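Local coordinates for protein mandelate racemase/muconate lactonizing enzyme (PDB 4J3Z) that probably acts as an enolase-superfamily enzyme of the mandelate racemase/muconate lactonizing type, although its own substrate and reaction are not established, at residues D[223-237]-D[249-262]. Sequence-based numbering, arbitrary orientation.
Sequences AKAIEPYDPLWYEEP and VAAHTSIPIATGER
Glu-227 reaches across to the turn after helix 246-252, where one carboxylate oxygen serves two donors: the Thr-253 hydroxyl donates to OE2 (OG1 to OE2 2.6 Å) on its anti side, and the Ser-254 amide approaches from the opposite face of the carboxylate plane (N to OE2 3.2 Å). The glutamate chain is extended beyond CG, while Lys-224 bends round to form a salt bridge through its NZ with Glu-227 OE1. With an alanine here instead of Glu-227, the Thr-253 hydroxyl and Ser-254 amide are likely to lose their shared acceptor, and Lys-224 NZ its carboxylate mate. Beside these polar contacts Ile-255 forks: CG1, beside the backbone N (chi1 -59°), carries CD1 among Ala-223, Ile-226 and Pro-231, and CG2 lies against Tyr-234 CB (3.7 Å). Strands 233-235 and 257-259 then pair in parallel, Tyr-234 N donating to Pro-256 O, Ala-258 N to Tyr-234 O and Glu-236 N to Ala-258 O. Ala-258 CB sits over one face of the Trp-233 indole, 4.1 Å from the centroid of its five-membered ring, a CH-pi contact. Just past the strands' C-terminal ends, Arg-262 NE donates to both Glu-236 oxygens (3.1 Å to OE1, 3.2 Å to OE2), and NH2 adds a weak bond to OE1; carboxylate and guanidinium planes stand 65° apart. Arg-86 NH1 of a neighbouring subunit donates to Arg-262 O. The paired strands and helix 246-252 illustrate a beta-alpha-beta crossover, with preceding helix 216-226 packed alongside, in the modified TIM barrel of the enolase superfamily; Glu-235 and Glu-261 are placed consistently with the metal-binding acids of relatives.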
ATOM      1  N   ALA D 223     -15.491 -20.348  -7.693  1.00 26.91           N
ATOM      2  CA  ALA D 223     -16.353 -19.259  -7.242  1.00 26.08           C
ATOM      3  C   ALA D 223     -17.116 -18.626  -8.406  1.00 26.89           C
ATOM      4  O   ALA D 223     -18.244 -18.155  -8.238  1.00 28.49           O
ATOM      5  CB  ALA D 223     -15.525 -18.214  -6.517  1.00 25.60           C
ATOM      6  N   LYS D 224     -16.497 -18.638  -9.559  1.00 26.27           N
ATOM      7  CA  LYS D 224     -17.063 -18.176 -10.798  1.00 26.00           C
ATOM      8  C   LYS D 224     -18.211 -19.005 -11.343  1.00 26.62           C
ATOM      9  O   LYS D 224     -19.102 -18.480 -11.962  1.00 26.27           O
ATOM     10  CB  LYS D 224     -15.987 -17.887 -11.856  1.00 25.25           C
ATOM     11  CG  LYS D 224     -15.354 -16.513 -11.777  1.00 25.79           C
ATOM     12  CD  LYS D 224     -16.363 -15.471 -11.377  1.00 25.76           C
ATOM     13  CE  LYS D 224     -15.808 -14.388 -10.503  1.00 25.01           C
ATOM     14  NZ  LYS D 224     -16.482 -13.090 -10.631  1.00 23.74           N
ATOM     15  N   ALA D 225     -18.155 -20.308 -11.107  1.00 26.53           N
ATOM     16  CA  ALA D 225     -19.210 -21.228 -11.575  1.00 25.50           C
ATOM     17  C   ALA D 225     -20.430 -21.191 -10.675  1.00 26.23           C
ATOM     18  O   ALA D 225     -21.560 -21.361 -11.140  1.00 28.86           O
ATOM     19  CB  ALA D 225     -18.693 -22.649 -11.681  1.00 24.26           C
ATOM     20  N   ILE D 226     -20.208 -20.969  -9.385  1.00 24.89           N
ATOM     21  CA  ILE D 226     -21.304 -20.989  -8.421  1.00 24.19           C
ATOM     22  C   ILE D 226     -21.911 -19.623  -8.090  1.00 24.32           C
ATOM     23  O   ILE D 226     -22.952 -19.555  -7.444  1.00 24.86           O
ATOM     24  CB  ILE D 226     -20.912 -21.728  -7.129  1.00 23.94           C
ATOM     25  CG1 ILE D 226     -19.730 -21.020  -6.443  1.00 23.98           C
ATOM     26  CG2 ILE D 226     -20.631 -23.198  -7.445  1.00 23.58           C
ATOM     27  CD1 ILE D 226     -19.313 -21.624  -5.116  1.00 23.77           C
ATOM     28  N   GLU D 227     -21.288 -18.540  -8.549  1.00 24.78           N
ATOM     29  CA  GLU D 227     -21.837 -17.202  -8.307  1.00 24.65           C
ATOM     30  C   GLU D 227     -23.290 -17.009  -8.738  1.00 24.67           C
ATOM     31  O   GLU D 227     -24.090 -16.495  -7.939  1.00 24.44           O
ATOM     32  CB  GLU D 227     -20.976 -16.124  -8.943  1.00 24.50           C
ATOM     33  CG  GLU D 227     -20.040 -15.437  -7.975  1.00 24.08           C
ATOM     34  CD  GLU D 227     -19.032 -14.589  -8.701  1.00 24.07           C
ATOM     35  OE1 GLU D 227     -19.230 -14.375  -9.915  1.00 24.21           O
ATOM     36  OE2 GLU D 227     -18.051 -14.149  -8.067  1.00 24.87           O
ATOM     37  N   PRO D 228     -23.640 -17.391  -9.992  1.00 24.47           N
ATOM     38  CA  PRO D 228     -25.031 -17.216 -10.424  1.00 24.44           C
ATOM     39  C   PRO D 228     -26.078 -17.772  -9.446  1.00 24.85           C
ATOM     40  O   PRO D 228     -27.238 -17.355  -9.491  1.00 25.14           O
ATOM     41  CB  PRO D 228     -25.082 -17.982 -11.748  1.00 24.41           C
ATOM     42  CG  PRO D 228     -23.699 -17.858 -12.293  1.00 24.64           C
ATOM     43  CD  PRO D 228     -22.788 -17.880 -11.098  1.00 24.70           C
ATOM     44  N   TYR D 229     -25.681 -18.675  -8.572  1.00 24.31           N
ATOM     45  CA  TYR D 229     -26.586 -19.241  -7.622  1.00 24.29           C
ATOM     46  C   TYR D 229     -26.628 -18.563  -6.285  1.00 24.05           C
ATOM     47  O   TYR D 229     -27.358 -18.960  -5.437  1.00 24.29           O
ATOM     48  CB  TYR D 229     -26.353 -20.724  -7.472  1.00 24.41           C
ATOM     49  CG  TYR D 229     -26.168 -21.363  -8.771  1.00 24.32           C
ATOM     50  CD1 TYR D 229     -27.234 -21.597  -9.590  1.00 24.81           C
ATOM     51  CD2 TYR D 229     -24.917 -21.667  -9.231  1.00 24.04           C
ATOM     52  CE1 TYR D 229     -27.060 -22.146 -10.820  1.00 24.84           C
ATOM     53  CE2 TYR D 229     -24.744 -22.216 -10.451  1.00 24.16           C
ATOM     54  CZ  TYR D 229     -25.820 -22.451 -11.232  1.00 24.82           C
ATOM     55  OH  TYR D 229     -25.643 -22.999 -12.428  1.00 26.80           O
ATOM     56  N   ASP D 230     -25.846 -17.502  -6.147  1.00 23.95           N
ATOM     57  CA  ASP D 230     -25.804 -16.678  -4.941  1.00 24.32           C
ATOM     58  C   ASP D 230     -25.598 -17.384  -3.613  1.00 23.97           C
ATOM     59  O   ASP D 230     -26.418 -17.268  -2.711  1.00 23.78           O
ATOM     60  CB  ASP D 230     -26.958 -15.684  -4.834  1.00 23.55           C
ATOM     61  CG  ASP D 230     -26.761 -14.712  -3.685  1.00 24.64           C
ATOM     62  OD1 ASP D 230     -25.639 -14.215  -3.524  1.00 25.19           O
ATOM     63  OD2 ASP D 230     -27.705 -14.456  -2.927  1.00 24.81           O
ATOM     64  N   PRO D 231     -24.522 -18.144  -3.500  1.00 23.74           N
ATOM     65  CA  PRO D 231     -24.251 -18.819  -2.209  1.00 23.37           C
ATOM     66  C   PRO D 231     -23.936 -17.823  -1.092  1.00 23.43           C
ATOM     67  O   PRO D 231     -23.196 -16.853  -1.326  1.00 23.05           O
ATOM     68  CB  PRO D 231     -23.009 -19.659  -2.502  1.00 22.97           C
ATOM     69  CG  PRO D 231     -22.337 -18.967  -3.641  1.00 23.81           C
ATOM     70  CD  PRO D 231     -23.419 -18.313  -4.464  1.00 23.59           C
ATOM     71  N   LEU D 232     -24.487 -18.057   0.103  1.00 23.19           N
ATOM     72  CA  LEU D 232     -24.254 -17.165   1.247  1.00 23.57           C
ATOM     73  C   LEU D 232     -22.786 -17.086   1.622  1.00 24.11           C
ATOM     74  O   LEU D 232     -22.332 -16.046   2.135  1.00 25.10           O
ATOM     75  CB  LEU D 232     -25.068 -17.583   2.475  1.00 24.00           C
ATOM     76  CG  LEU D 232     -25.170 -16.605   3.662  1.00 23.62           C
ATOM     77  CD1 LEU D 232     -26.417 -16.852   4.486  1.00 22.79           C
ATOM     78  CD2 LEU D 232     -23.959 -16.672   4.566  1.00 24.99           C
ATOM     79  N   TRP D 233     -22.047 -18.176   1.401  1.00 22.72           N
ATOM     80  CA  TRP D 233     -20.612 -18.155   1.638  1.00 22.57           C
ATOM     81  C   TRP D 233     -19.800 -19.188   0.860  1.00 23.76           C
ATOM     82  O   TRP D 233     -20.328 -20.195   0.380  1.00 25.99           O
ATOM     83  CB  TRP D 233     -20.277 -18.185   3.144  1.00 23.12           C
ATOM     84  CG  TRP D 233     -20.458 -19.497   3.896  1.00 22.18           C
ATOM     85  CD1 TRP D 233     -20.130 -20.757   3.468  1.00 22.16           C
ATOM     86  CD2 TRP D 233     -20.938 -19.647   5.242  1.00 22.02           C
ATOM     87  NE1 TRP D 233     -20.401 -21.682   4.452  1.00 21.78           N
ATOM     88  CE2 TRP D 233     -20.899 -21.028   5.551  1.00 21.70           C
ATOM     89  CE3 TRP D 233     -21.416 -18.750   6.210  1.00 22.21           C
ATOM     90  CZ2 TRP D 233     -21.321 -21.532   6.787  1.00 21.28           C
ATOM     91  CZ3 TRP D 233     -21.827 -19.253   7.444  1.00 22.57           C
ATOM     92  CH2 TRP D 233     -21.782 -20.639   7.714  1.00 22.09           C
ATOM     93  N   TYR D 234     -18.512 -18.899   0.735  1.00 23.12           N
ATOM     94  CA  TYR D 234     -17.531 -19.801   0.178  1.00 23.42           C
ATOM     95  C   TYR D 234     -16.547 -20.106   1.308  1.00 24.62           C
ATOM     96  O   TYR D 234     -15.777 -19.236   1.734  1.00 23.43           O
ATOM     97  CB  TYR D 234     -16.831 -19.130  -1.001  1.00 23.03           C
ATOM     98  CG  TYR D 234     -15.921 -20.015  -1.812  1.00 23.94           C
ATOM     99  CD1 TYR D 234     -15.709 -21.346  -1.473  1.00 24.83           C
ATOM    100  CD2 TYR D 234     -15.271 -19.515  -2.931  1.00 25.01           C
ATOM    101  CE1 TYR D 234     -14.862 -22.150  -2.221  1.00 25.74           C
ATOM    102  CE2 TYR D 234     -14.424 -20.310  -3.687  1.00 25.36           C
ATOM    103  CZ  TYR D 234     -14.224 -21.626  -3.326  1.00 25.71           C
ATOM    104  OH  TYR D 234     -13.389 -22.420  -4.080  1.00 25.76           O
ATOM    105  N   GLU D 235     -16.653 -21.285   1.879  1.00 26.02           N
ATOM    106  CA  GLU D 235     -15.952 -21.603   3.098  1.00 25.86           C
ATOM    107  C   GLU D 235     -14.703 -22.395   2.825  1.00 26.16           C
ATOM    108  O   GLU D 235     -14.732 -23.325   2.120  1.00 26.16           O
ATOM    109  CB  GLU D 235     -16.903 -22.287   4.070  1.00 27.90           C
ATOM    110  CG  GLU D 235     -16.285 -23.247   5.041  1.00 28.85           C
ATOM    111  CD  GLU D 235     -17.272 -24.141   5.713  1.00 30.69           C
ATOM    112  OE1 GLU D 235     -18.396 -24.197   5.267  1.00 31.79           O
ATOM    113  OE2 GLU D 235     -16.894 -24.783   6.686  1.00 32.81           O
ATOM    114  N   GLU D 236     -13.607 -21.962   3.411  1.00 26.49           N
ATOM    115  CA  GLU D 236     -12.327 -22.669   3.394  1.00 26.38           C
ATOM    116  C   GLU D 236     -11.869 -23.018   2.011  1.00 26.15           C
ATOM    117  O   GLU D 236     -11.697 -24.145   1.667  1.00 26.34           O
ATOM    118  CB  GLU D 236     -12.282 -23.874   4.361  1.00 26.68           C
ATOM    119  CG  GLU D 236     -12.092 -23.531   5.827  1.00 27.37           C
ATOM    120  CD  GLU D 236     -11.274 -24.548   6.575  1.00 28.70           C
ATOM    121  OE1 GLU D 236     -11.543 -25.724   6.409  1.00 29.61           O
ATOM    122  OE2 GLU D 236     -10.358 -24.202   7.308  1.00 28.84           O
ATOM    123  N   PRO D 237     -11.743 -21.991   1.214  1.00 25.81           N
ATOM    124  CA  PRO D 237     -11.421 -22.144  -0.199  1.00 25.38           C
ATOM    125  C   PRO D 237     -10.018 -22.688  -0.431  1.00 26.62           C
ATOM    126  O   PRO D 237      -9.779 -23.448  -1.385  1.00 26.40           O
ATOM    127  CB  PRO D 237     -11.490 -20.705  -0.733  1.00 24.91           C
ATOM    128  CG  PRO D 237     -11.235 -19.838   0.442  1.00 25.02           C
ATOM    129  CD  PRO D 237     -11.830 -20.570   1.613  1.00 25.81           C
ATOM    130  N   VAL D 249      -8.622 -14.139  -3.479  1.00 24.21           N
ATOM    131  CA  VAL D 249      -9.855 -14.884  -3.683  1.00 23.83           C
ATOM    132  C   VAL D 249     -11.055 -13.986  -3.366  1.00 25.28           C
ATOM    133  O   VAL D 249     -12.016 -13.910  -4.150  1.00 24.82           O
ATOM    134  CB  VAL D 249      -9.876 -16.142  -2.780  1.00 22.15           C
ATOM    135  CG1 VAL D 249     -11.272 -16.735  -2.668  1.00 21.50           C
ATOM    136  CG2 VAL D 249      -8.878 -17.178  -3.273  1.00 21.65           C
ATOM    137  N   ALA D 250     -10.984 -13.308  -2.217  1.00 25.13           N
ATOM    138  CA  ALA D 250     -12.023 -12.382  -1.796  1.00 25.79           C
ATOM    139  C   ALA D 250     -12.183 -11.241  -2.784  1.00 25.85           C
ATOM    140  O   ALA D 250     -13.292 -10.751  -2.984  1.00 26.84           O
ATOM    141  CB  ALA D 250     -11.731 -11.840  -0.400  1.00 26.13           C
ATOM    142  N   ALA D 251     -11.081 -10.821  -3.397  1.00 25.44           N
ATOM    143  CA  ALA D 251     -11.121  -9.719  -4.349  1.00 25.25           C
ATOM    144  C   ALA D 251     -11.811 -10.123  -5.665  1.00 26.19           C
ATOM    145  O   ALA D 251     -12.586  -9.331  -6.223  1.00 27.52           O
ATOM    146  CB  ALA D 251      -9.721  -9.163  -4.599  1.00 23.62           C
ATOM    147  N   HIS D 252     -11.550 -11.337  -6.161  1.00 23.94           N
ATOM    148  CA  HIS D 252     -12.091 -11.860  -7.416  0.50 24.15           C
ATOM    149  C   HIS D 252     -13.509 -12.431  -7.346  1.00 24.57           C
ATOM    150  O   HIS D 252     -14.077 -12.802  -8.363  1.00 25.88           O
ATOM    151  CB  HIS D 252     -11.176 -12.967  -7.924  0.50 23.96           C
ATOM    152  CG  HIS D 252      -9.999 -12.474  -8.698  0.50 23.60           C
ATOM    153  ND1 HIS D 252      -8.858 -11.992  -8.093  0.50 23.73           N
ATOM    154  CD2 HIS D 252      -9.780 -12.404 -10.030  0.50 23.53           C
ATOM    155  CE1 HIS D 252      -7.988 -11.642  -9.023  0.50 23.97           C
ATOM    156  NE2 HIS D 252      -8.523 -11.883 -10.206  0.50 24.24           N
ATOM    157  N   THR D 253     -14.047 -12.595  -6.149  1.00 24.88           N
ATOM    158  CA  THR D 253     -15.396 -13.128  -6.076  1.00 25.23           C
ATOM    159  C   THR D 253     -16.271 -12.263  -5.196  1.00 25.25           C
ATOM    160  O   THR D 253     -15.795 -11.665  -4.227  1.00 26.32           O
ATOM    161  CB  THR D 253     -15.455 -14.637  -5.698  1.00 24.61           C
ATOM    162  OG1 THR D 253     -16.749 -15.160  -6.027  1.00 23.37           O
ATOM    163  CG2 THR D 253     -15.178 -14.868  -4.218  1.00 23.94           C
ATOM    164  N   SER D 254     -17.540 -12.178  -5.584  1.00 24.37           N
ATOM    165  CA  SER D 254     -18.556 -11.448  -4.852  1.00 24.04           C
ATOM    166  C   SER D 254     -19.153 -12.293  -3.727  1.00 23.88           C
ATOM    167  O   SER D 254     -20.037 -11.824  -3.004  1.00 23.24           O
ATOM    168  CB  SER D 254     -19.670 -11.033  -5.811  1.00 24.13           C
ATOM    169  OG  SER D 254     -20.275 -12.174  -6.389  1.00 23.46           O
ATOM    170  N   ILE D 255     -18.694 -13.542  -3.603  1.00 24.03           N
ATOM    171  CA  ILE D 255     -19.216 -14.460  -2.590  1.00 24.19           C
ATOM    172  C   ILE D 255     -18.450 -14.265  -1.289  1.00 24.97           C
ATOM    173  O   ILE D 255     -17.238 -14.439  -1.268  1.00 26.29           O
ATOM    174  CB  ILE D 255     -19.076 -15.939  -3.014  1.00 24.31           C
ATOM    175  CG1 ILE D 255     -19.825 -16.208  -4.325  1.00 23.95           C
ATOM    176  CG2 ILE D 255     -19.584 -16.859  -1.906  1.00 24.19           C
ATOM    177  CD1 ILE D 255     -19.386 -17.486  -5.009  1.00 24.18           C
ATOM    178  N   PRO D 256     -19.149 -13.909  -0.196  1.00 23.95           N
ATOM    179  CA  PRO D 256     -18.485 -13.771   1.104  1.00 23.55           C
ATOM    180  C   PRO D 256     -17.600 -14.979   1.439  1.00 23.37           C
ATOM    181  O   PRO D 256     -17.960 -16.113   1.116  1.00 22.84           O
ATOM    182  CB  PRO D 256     -19.650 -13.665   2.105  1.00 23.54           C
ATOM    183  CG  PRO D 256     -20.920 -13.725   1.304  1.00 23.71           C
ATOM    184  CD  PRO D 256     -20.576 -13.548  -0.140  1.00 24.12           C
ATOM    185  N   ILE D 257     -16.444 -14.734   2.065  1.00 22.98           N
ATOM    186  CA  ILE D 257     -15.496 -15.812   2.365  1.00 22.47           C
ATOM    187  C   ILE D 257     -15.512 -16.178   3.839  1.00 21.86           C
ATOM    188  O   ILE D 257     -15.159 -15.363   4.693  1.00 22.38           O
ATOM    189  CB  ILE D 257     -14.049 -15.500   1.890  1.00 22.89           C
ATOM    190  CG1 ILE D 257     -14.038 -14.965   0.448  1.00 23.28           C
ATOM    191  CG2 ILE D 257     -13.159 -16.740   1.997  1.00 22.14           C
ATOM    192  CD1 ILE D 257     -14.414 -15.973  -0.626  1.00 22.67           C
ATOM    193  N   ALA D 258     -15.901 -17.397   4.112  1.00 21.93           N
ATOM    194  CA  ALA D 258     -15.915 -17.923   5.440  1.00 21.71           C
ATOM    195  C   ALA D 258     -14.806 -18.918   5.695  1.00 22.16           C
ATOM    196  O   ALA D 258     -14.441 -19.626   4.846  1.00 21.20           O
ATOM    197  CB  ALA D 258     -17.251 -18.511   5.730  1.00 21.87           C
ATOM    198  N   THR D 259     -14.257 -18.899   6.890  1.00 22.74           N
ATOM    199  CA  THR D 259     -13.104 -19.681   7.270  1.00 23.22           C
ATOM    200  C   THR D 259     -12.833 -19.710   8.771  1.00 24.12           C
ATOM    201  O   THR D 259     -13.480 -19.093   9.532  1.00 25.36           O
ATOM    202  CB  THR D 259     -11.881 -19.219   6.482  1.00 22.17           C
ATOM    203  OG1 THR D 259     -10.970 -20.284   6.335  1.00 21.30           O
ATOM    204  CG2 THR D 259     -11.226 -18.050   7.103  1.00 22.67           C
ATOM    205  N   GLY D 260     -11.799 -20.415   9.159  1.00 23.81           N
ATOM    206  CA  GLY D 260     -11.356 -20.444  10.522  1.00 24.94           C
ATOM    207  C   GLY D 260     -11.622 -21.622  11.415  1.00 26.03           C
ATOM    208  O   GLY D 260     -11.344 -21.551  12.545  1.00 26.14           O
ATOM    209  N   GLU D 261     -12.143 -22.704  10.893  1.00 26.16           N
ATOM    210  CA  GLU D 261     -12.351 -23.939  11.669  1.00 27.63           C
ATOM    211  C   GLU D 261     -11.032 -24.616  12.020  1.00 28.00           C
ATOM    212  O   GLU D 261     -10.933 -25.310  13.037  1.00 28.60           O
ATOM    213  CB  GLU D 261     -13.294 -24.920  10.954  1.00 29.54           C
ATOM    214  CG  GLU D 261     -12.618 -25.923  10.034  1.00 31.22           C
ATOM    215  CD  GLU D 261     -13.359 -27.246   9.964  1.00 33.04           C
ATOM    216  OE1 GLU D 261     -14.362 -27.331   9.220  1.00 32.75           O
ATOM    217  OE2 GLU D 261     -12.927 -28.212  10.644  1.00 34.33           O
ATOM    218  N   ARG D 262     -10.015 -24.388  11.188  1.00 27.25           N
ATOM    219  CA  ARG D 262      -8.699 -24.968  11.425  1.00 26.68           C
ATOM    220  C   ARG D 262      -7.733 -23.948  12.042  1.00 25.19           C
ATOM    221  O   ARG D 262      -6.551 -24.240  12.266  1.00 24.04           O
ATOM    222  CB  ARG D 262      -8.163 -25.622  10.145  1.00 28.76           C
ATOM    223  CG  ARG D 262      -8.908 -26.910   9.793  1.00 30.89           C
ATOM    224  CD  ARG D 262      -8.337 -27.628   8.578  1.00 32.89           C
ATOM    225  NE  ARG D 262      -8.878 -27.085   7.335  1.00 35.35           N
ATOM    226  CZ  ARG D 262      -8.515 -27.458   6.108  1.00 35.75           C
ATOM    227  NH1 ARG D 262      -7.588 -28.394   5.923  1.00 36.71           N
ATOM    228  NH2 ARG D 262      -9.082 -26.876   5.057  1.00 33.58           N
TER
HETATM  229  O   HOH W   1      -8.955 -22.627   5.069  1.00 30.25           O